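Alpha-1,4-endofucoidanase (Mariniflexile fucanivorans, PDB 6DLH) hydrolyses alpha-1,4 linkages within fucoidan chains as an endo-acting, retaining enzyme of glycoside hydrolase family 107, and binds several calcium ions. Local coordinates at residues A[250-253]-A[254-258]; A[240-244]-A[245-249]; A[592-595]-A[596-599]; A[409-412]-A[413-417]. All blocks are in the same frame, centred on the assembly; numbering follows the deposited sequence.

Contact 1: A[250-253]-A[254-258]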
# COMPACT_ATOMS: atom_id res chain seq x y z
N ILE A 250 11.32 -25.31 -0.30
CA ILE A 250 10.74 -24.05 0.11
C ILE A 250 10.49 -23.18 -1.13
O ILE A 250 9.43 -22.58 -1.25
CB ILE A 250 11.62 -23.34 1.16
CG1 ILE A 250 12.04 -24.30 2.28
CG2 ILE A 250 10.92 -22.10 1.69
CD1 ILE A 250 12.92 -23.68 3.35
N TYR A 251 11.47 -23.14 -2.05
CA TYR A 251 11.32 -22.41 -3.29
C TYR A 251 10.06 -22.89 -4.01
O TYR A 251 9.31 -22.08 -4.56
CB TYR A 251 12.59 -22.50 -4.15
CG TYR A 251 13.76 -21.74 -3.57
CD1 TYR A 251 13.91 -20.37 -3.76
CD2 TYR A 251 14.71 -22.39 -2.80
CE1 TYR A 251 14.97 -19.68 -3.22
CE2 TYR A 251 15.78 -21.71 -2.24
CZ TYR A 251 15.92 -20.35 -2.46
OH TYR A 251 16.97 -19.68 -1.90
N GLN A 252 9.84 -24.21 -3.97
CA GLN A 252 8.70 -24.86 -4.60
C GLN A 252 7.41 -24.47 -3.89
O GLN A 252 6.41 -24.15 -4.55
CB GLN A 252 8.86 -26.38 -4.56
CG GLN A 252 7.85 -27.12 -5.42
CD GLN A 252 8.08 -28.61 -5.47
OE1 GLN A 252 8.57 -29.20 -4.51
NE2 GLN A 252 7.72 -29.22 -6.59
N ALA A 253 7.43 -24.50 -2.56
CA ALA A 253 6.25 -24.23 -1.76
C ALA A 253 5.69 -22.86 -2.14
O ALA A 253 4.49 -22.71 -2.37
CB ALA A 253 6.57 -24.34 -0.29
N PHE A 254 6.59 -21.87 -2.23
CA PHE A 254 6.24 -20.49 -2.49
C PHE A 254 5.71 -20.34 -3.91
O PHE A 254 4.64 -19.76 -4.12
CB PHE A 254 7.42 -19.58 -2.16
CG PHE A 254 7.56 -19.23 -0.70
CD1 PHE A 254 7.67 -20.21 0.27
CD2 PHE A 254 7.61 -17.90 -0.30
CE1 PHE A 254 7.81 -19.88 1.61
CE2 PHE A 254 7.75 -17.57 1.04
CZ PHE A 254 7.84 -18.56 1.99
N ALA A 255 6.43 -20.90 -4.89
CA ALA A 255 6.03 -20.77 -6.28
C ALA A 255 4.66 -21.41 -6.52
O ALA A 255 3.81 -20.81 -7.16
CB ALA A 255 7.09 -21.33 -7.19
N ASP A 256 4.48 -22.64 -6.01
CA ASP A 256 3.24 -23.39 -6.18
C ASP A 256 2.07 -22.65 -5.54
O ASP A 256 0.97 -22.63 -6.09
CB ASP A 256 3.35 -24.80 -5.59
CG ASP A 256 4.14 -25.79 -6.44
OD1 ASP A 256 4.08 -25.69 -7.69
OD2 ASP A 256 4.79 -26.66 -5.84
N ALA A 257 2.30 -22.06 -4.36
CA ALA A 257 1.29 -21.30 -3.65
C ALA A 257 0.80 -20.13 -4.51
O ALA A 257 -0.38 -19.78 -4.44
CB ALA A 257 1.83 -20.83 -2.33
N CYS A 258 1.71 -19.54 -5.30
CA CYS A 258 1.40 -18.43 -6.19
C CYS A 258 0.69 -18.96 -7.44
O CYS A 258 -0.23 -18.32 -7.95
CB CYS A 258 2.66 -17.67 -6.60
SG CYS A 258 3.51 -16.84 -5.23
O HOH W 1 6.18 -27.61 -8.18
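I250 O takes the N-H of F254 one helical turn on, the first of four such backbone bonds. A255 N gives to Y251 O, D256 N to Q252 O and A257 N to A253 O; the tightest runs 2.9 Å from D256 N to Q252 O and is nearly straight at 168°.

The polar side-chain pair rides on that third bond. Q252 extends with CG anti to its backbone N (chi1 -170°), while D256 folds beside its own N, and the two chains slant across each other. Carboxylate oxygen D256 OD2 comes to 3.1 Å from Q252 CG, a snug contact on the aliphatic part of the glutamine. The amide and carboxylate do not bond directly. Instead, a water takes the N-H of Q252 NE2 at 2.7 Å and donates to D256 OD2 at 2.9 Å. The other end of the amide is occupied too: Q252 OE1 accepts from R249 NH2, so both ends of the group are held.

Apolar packing is on a different face of the helix. I250 lies alongside F254 on the same flank, with I250 CG2 3.8 Å from F254 CE1; A253 CB comes to 4.3 Å from F254 CD1. M201 and F202 of helix 198-216 cover this side, and F225 meets the F254 ring edge-to-face.

The backbone bonds and the I250/F254 and Q252/D256 pairs show the i to i+4 spacing of an alpha-helix, here largely buried, with D256 at its exposed edge. Helix 249-259 lies between parallel neighbours 222-226 and 266-269 of a seven-stranded sheet, probably the barrel-type catalytic fold of GH107 and GH29 enzymes.

Contact 2: A[240-244]-A[245-249]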
# COMPACT_ATOMS: atom_id res chain seq x y z
N PRO A 240 19.87 -23.04 -3.49
CA PRO A 240 19.40 -22.38 -4.72
C PRO A 240 20.25 -22.67 -5.96
O PRO A 240 19.75 -22.56 -7.08
CB PRO A 240 19.42 -20.89 -4.36
CG PRO A 240 20.42 -20.78 -3.22
CD PRO A 240 20.31 -22.08 -2.47
N ALA A 241 21.51 -23.06 -5.76
CA ALA A 241 22.45 -23.34 -6.84
C ALA A 241 22.16 -24.68 -7.51
O ALA A 241 22.58 -24.91 -8.64
CB ALA A 241 23.87 -23.29 -6.32
N SER A 242 21.45 -25.57 -6.80
CA SER A 242 21.22 -26.94 -7.24
C SER A 242 20.18 -26.99 -8.35
O SER A 242 19.48 -26.01 -8.60
CB SER A 242 20.80 -27.78 -6.07
OG SER A 242 20.24 -29.00 -6.51
N GLU A 243 20.08 -28.15 -9.03
CA GLU A 243 19.00 -28.41 -9.97
C GLU A 243 18.19 -29.62 -9.50
O GLU A 243 17.37 -30.16 -10.25
CB GLU A 243 19.50 -28.47 -11.41
CG GLU A 243 20.14 -29.79 -11.81
CD GLU A 243 20.87 -29.75 -13.15
OE1 GLU A 243 20.25 -29.36 -14.16
OE2 GLU A 243 22.06 -30.10 -13.17
N ASP A 244 18.40 -30.01 -8.24
CA ASP A 244 17.66 -31.08 -7.61
C ASP A 244 16.48 -30.48 -6.84
O ASP A 244 16.67 -29.76 -5.86
CB ASP A 244 18.56 -31.92 -6.71
CG ASP A 244 17.96 -33.25 -6.28
OD1 ASP A 244 16.73 -33.44 -6.48
OD2 ASP A 244 18.72 -34.10 -5.75
N VAL A 245 15.27 -30.82 -7.28
CA VAL A 245 14.02 -30.31 -6.72
C VAL A 245 14.00 -30.53 -5.21
O VAL A 245 13.38 -29.75 -4.48
CB VAL A 245 12.80 -30.93 -7.43
CG1 VAL A 245 12.70 -32.43 -7.23
CG2 VAL A 245 11.50 -30.24 -7.03
N ASN A 246 14.69 -31.58 -4.75
CA ASN A 246 14.74 -31.93 -3.34
C ASN A 246 15.58 -30.93 -2.56
O ASN A 246 15.53 -30.90 -1.33
CB ASN A 246 15.22 -33.37 -3.14
CG ASN A 246 14.23 -34.39 -3.67
OD1 ASN A 246 13.27 -34.74 -2.99
ND2 ASN A 246 14.46 -34.87 -4.88
N ASP A 247 16.36 -30.11 -3.27
CA ASP A 247 17.18 -29.10 -2.62
C ASP A 247 16.42 -27.78 -2.49
O ASP A 247 16.80 -26.93 -1.68
CB ASP A 247 18.53 -28.92 -3.33
CG ASP A 247 19.40 -30.17 -3.29
OD1 ASP A 247 19.31 -30.92 -2.29
OD2 ASP A 247 20.16 -30.38 -4.24
N GLN A 248 15.33 -27.63 -3.26
CA GLN A 248 14.62 -26.37 -3.37
C GLN A 248 13.14 -26.56 -3.06
O GLN A 248 12.29 -26.28 -3.90
CB GLN A 248 14.79 -25.79 -4.78
CG GLN A 248 16.23 -25.73 -5.26
CD GLN A 248 16.34 -25.17 -6.66
OE1 GLN A 248 15.34 -24.95 -7.35
NE2 GLN A 248 17.57 -24.94 -7.09
N ARG A 249 12.83 -27.04 -1.84
CA ARG A 249 11.47 -27.42 -1.52
C ARG A 249 10.68 -26.18 -1.09
O ARG A 249 9.52 -26.03 -1.47
CB ARG A 249 11.42 -28.52 -0.45
CG ARG A 249 11.73 -29.92 -0.98
CD ARG A 249 10.70 -30.44 -1.96
NE ARG A 249 11.01 -31.78 -2.44
CZ ARG A 249 10.39 -32.38 -3.45
NH1 ARG A 249 10.75 -33.60 -3.82
NH2 ARG A 249 9.42 -31.76 -4.10
O HOH W 2 14.91 -32.27 -9.52
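D244 and N246 meet around one carboxylate oxygen, and the aspartate is easily traced outward. Its CB lies 3.3 Å from D247 OD2. CG stands anti to the backbone N (chi1 -166°), which carries the carboxylate toward the start of the next turn. There OD1 takes two N-H groups of the same residue, both from one face of the carboxylate: N246 N at 3.3 Å from D244 OD1, well above the plane, and N246 ND2 at 3.1 Å from D244 OD1, closer to the plane on the syn side. The carboxylate and the N246 amide are almost perpendicular, at 88°. At the tip, D244 OD2 is 4.3 Å from D247 OD2, a like-charged approach that may raise the proton affinity of one of them.

S242 sits against that second carboxylate. Its OG accepts from D244 N, the bond that makes an ST turn, and donates at 2.7 Å to D247 OD2 on the anti lone pair. Turns follow one another here: D247 N bonds D244 O at 2.6 Å, Q248 N bonds V245 O, and Q248 then stands at the N-cap of helix 249-259.

N246 OD1 in turn accepts from R249 NH1, which approaches from above the carbonyl plane. Q248 OE1 takes L286 N. On the outer side of the loop, A241 O accepts from R332 NH2 and E243 OE1 from W334 NE1, linking it to the chain around a calcium site.

Contact 3: A[592-595]-A[596-599]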
# COMPACT_ATOMS: atom_id res chain seq x y z
N MET A 592 -11.37 14.92 15.43
CA MET A 592 -11.21 14.61 16.84
C MET A 592 -12.38 15.22 17.62
O MET A 592 -12.51 16.44 17.69
CB MET A 592 -9.89 15.18 17.37
CG MET A 592 -9.58 14.75 18.79
SD MET A 592 -8.08 15.52 19.44
CE MET A 592 -6.84 14.35 18.88
N PRO A 593 -13.29 14.39 18.19
CA PRO A 593 -14.29 14.89 19.13
C PRO A 593 -13.65 15.34 20.44
O PRO A 593 -12.53 14.96 20.76
CB PRO A 593 -15.21 13.68 19.37
CG PRO A 593 -14.35 12.48 19.04
CD PRO A 593 -13.41 12.95 17.95
N THR A 594 -14.38 16.18 21.18
CA THR A 594 -14.00 16.61 22.52
C THR A 594 -14.98 15.98 23.50
O THR A 594 -15.94 15.33 23.08
CB THR A 594 -13.99 18.14 22.62
OG1 THR A 594 -15.34 18.61 22.62
CG2 THR A 594 -13.21 18.82 21.51
N ALA A 595 -14.75 16.19 24.80
CA ALA A 595 -15.65 15.71 25.83
C ALA A 595 -17.05 16.29 25.64
O ALA A 595 -18.04 15.67 26.03
CB ALA A 595 -15.08 16.02 27.19
N ALA A 596 -17.12 17.47 25.02
CA ALA A 596 -18.38 18.14 24.73
C ALA A 596 -19.21 17.37 23.70
O ALA A 596 -20.41 17.62 23.59
CB ALA A 596 -18.10 19.55 24.24
N ASP A 597 -18.59 16.45 22.96
CA ASP A 597 -19.28 15.73 21.90
C ASP A 597 -19.79 14.38 22.39
O ASP A 597 -20.38 13.63 21.62
CB ASP A 597 -18.43 15.61 20.63
CG ASP A 597 -18.08 16.94 19.98
OD1 ASP A 597 -19.02 17.65 19.57
OD2 ASP A 597 -16.88 17.25 19.90
N ALA A 598 -19.59 14.10 23.69
CA ALA A 598 -19.94 12.82 24.30
C ALA A 598 -21.40 12.46 24.03
O ALA A 598 -22.26 13.34 23.96
CB ALA A 598 -19.65 12.87 25.78
N GLY A 599 -21.66 11.15 23.89
CA GLY A 599 -23.00 10.63 23.65
C GLY A 599 -23.30 10.44 22.17
O GLY A 599 -22.39 10.49 21.34
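T594 and D597 face each other because of their first torsions. In T594, OG1 sits flanked by the main-chain N and C (chi1 72°), turned over the start of the following turn; in D597, CG lies beside its own N (chi1 -63°), which swings the carboxylate back over the preceding residues.

These torsions set up the side-chain bonds. D597 OD2 receives T594 N on its anti lone pair, at 3.0 Å and an almost perfectly straight 176°, which recalls one half of a capping box. The hydroxyl adds two looser ties: T594 OG1 donates weakly to D597 OD2 at 3.4 Å and accepts a weak, bent bond from A596 N at 3.2 Å. D597 OD2 thus gathers a firm backbone donor and a weak hydroxyl, which limits how far the carboxylate can turn.

P593 CB makes the apolar touch, 4.0 Å from D597 CB, the proline ring lying next to the aspartate. A596 CB lies close against the threonine hydroxyl, 3.3 Å from T594 OG1. The main chain has its own i to i+3 bonds: D597 N gives to T594 O at 2.9 Å, and A598 N to A595 O continues the single 3-10 turn. In both the donor stands well above the carbonyl plane, consistent with the tighter 3-10 winding.

W576 covers P593 and D597 from a nearby loop, and D597 O accepts from N601 ND2. The turn joins strand 586-590 to strand 599-608 in an Ig-like domain: P593 pairs through its backbone with L545, and G599 with V622 on the adjacent strand 613-623.

Contact 4: A[409-412]-A[413-417]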
# COMPACT_ATOMS: atom_id res chain seq x y z
N ASP A 409 9.55 8.40 -21.16
CA ASP A 409 8.34 8.06 -21.88
C ASP A 409 8.42 8.60 -23.31
O ASP A 409 8.13 7.88 -24.25
CB ASP A 409 7.08 8.51 -21.14
CG ASP A 409 5.79 7.82 -21.58
OD1 ASP A 409 5.73 6.58 -21.54
OD2 ASP A 409 4.84 8.53 -21.93
N THR A 410 8.87 9.86 -23.46
CA THR A 410 9.00 10.48 -24.76
C THR A 410 9.90 9.63 -25.65
O THR A 410 9.57 9.33 -26.79
CB THR A 410 9.51 11.93 -24.65
OG1 THR A 410 8.55 12.67 -23.91
CG2 THR A 410 9.73 12.60 -25.99
N TYR A 411 11.05 9.22 -25.09
CA TYR A 411 11.97 8.37 -25.82
C TYR A 411 11.32 7.05 -26.24
O TYR A 411 11.39 6.68 -27.41
CB TYR A 411 13.26 8.13 -25.02
CG TYR A 411 14.28 7.32 -25.78
CD1 TYR A 411 14.21 5.93 -25.79
CD2 TYR A 411 15.28 7.93 -26.53
CE1 TYR A 411 15.11 5.17 -26.51
CE2 TYR A 411 16.20 7.18 -27.24
CZ TYR A 411 16.11 5.80 -27.23
OH TYR A 411 17.01 5.03 -27.91
N LEU A 412 10.71 6.32 -25.30
CA LEU A 412 10.21 4.99 -25.61
C LEU A 412 9.05 5.07 -26.62
O LEU A 412 8.90 4.18 -27.46
CB LEU A 412 9.78 4.25 -24.32
CG LEU A 412 10.90 3.93 -23.31
CD1 LEU A 412 10.33 3.30 -22.05
CD2 LEU A 412 11.96 3.02 -23.91
N LYS A 413 8.23 6.13 -26.52
CA LYS A 413 7.12 6.33 -27.45
C LYS A 413 7.62 6.38 -28.89
O LYS A 413 7.01 5.80 -29.78
CB LYS A 413 6.32 7.59 -27.09
CG LYS A 413 5.35 7.45 -25.93
CD LYS A 413 4.66 8.76 -25.59
CE LYS A 413 3.47 9.05 -26.47
NZ LYS A 413 3.10 10.48 -26.47
N GLU A 414 8.77 7.04 -29.09
CA GLU A 414 9.32 7.21 -30.43
C GLU A 414 10.15 6.00 -30.86
O GLU A 414 10.09 5.62 -32.03
CB GLU A 414 10.11 8.51 -30.52
CG GLU A 414 10.59 8.81 -31.94
CD GLU A 414 11.25 10.16 -32.10
OE1 GLU A 414 11.18 10.97 -31.16
OE2 GLU A 414 11.84 10.41 -33.18
N PHE A 415 10.90 5.38 -29.93
CA PHE A 415 12.00 4.51 -30.33
C PHE A 415 11.83 3.04 -29.94
O PHE A 415 12.58 2.21 -30.45
CB PHE A 415 13.35 5.09 -29.89
CG PHE A 415 13.72 6.41 -30.55
CD1 PHE A 415 13.98 6.48 -31.91
CD2 PHE A 415 13.80 7.57 -29.80
CE1 PHE A 415 14.31 7.69 -32.51
CE2 PHE A 415 14.14 8.78 -30.40
CZ PHE A 415 14.40 8.84 -31.75
N GLN A 416 10.89 2.68 -29.06
CA GLN A 416 10.85 1.30 -28.60
C GLN A 416 10.33 0.34 -29.69
O GLN A 416 10.88 -0.74 -29.84
CB GLN A 416 10.12 1.11 -27.27
CG GLN A 416 10.12 -0.35 -26.82
CD GLN A 416 9.77 -0.57 -25.36
OE1 GLN A 416 9.20 0.29 -24.70
NE2 GLN A 416 10.11 -1.75 -24.85
N SER A 417 9.26 0.73 -30.39
CA SER A 417 8.71 -0.04 -31.50
C SER A 417 8.30 0.91 -32.62
O SER A 417 7.12 1.27 -32.72
CB SER A 417 7.54 -0.88 -31.10
OG SER A 417 7.77 -1.48 -29.84
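The Y411 ring carries F415 over one face, with F415 CD2 3.5 Å above the plane and offset toward the rim. The two planes meet at 43°, their centroids 4.9 Å apart, so the pair is oblique. F415 CB adds a CH-pi contact over the Y411 face, 4.1 Å from the ring centroid. F415 itself has E414 CG above the centre of one of its faces. Y411 reaches this position with CG anti to the backbone N (chi1 -177°). V365 and S369 of helix 361-372 also touch the tyrosine.

Toward the C-terminal end of helix 399-415 the backbone bonds begin to fork. Y411 O accepts from F415 N at 2.9 Å and weakly from E414 N; L412 O accepts from Q416 N at 3.0 Å and weakly from F415 N. K413 N still makes the regular bond to D409 O. The chain then leads toward the first putative Ig domain, where W450 gives its NE1 hydrogen to K413 O.

K413 passes D409 with its methylenes, K413 CD lying 3.7 Å from D409 OD2. The bend at chi3 (82°) then takes the ammonium off, and K413 makes a cation-pi contact with the same W450. The D409 carboxylate is instead used by T77 OG1, at OD1, and R76 N, at OD2. L412 CD2 packs 4.0 Å from Q416 OE1, while Q416 NE2 donates to G44 O, close to the calcium held by T77 and D79.

Contacts 1 and 2 run in series and touch: their centres are 12 Å apart, with Y251 OH packed 3.7 Å from P240 CB and Q252 NE2 3.9 Å from V245 CG2. The loop, with Q248 at the N-cap, runs straight into helix 249-259. Contact 4, on another helix, has its centre 37 Å from that of contact 1. Contact 3 lies across the centre of the chain from the others, centres 51 to 61 Å away. Three have a calcium near: about 9 Å from the E243 side chain in contact 2, about 9 Å from that of A595 in contact 3, and about 4 Å from that of Q416 in contact 4.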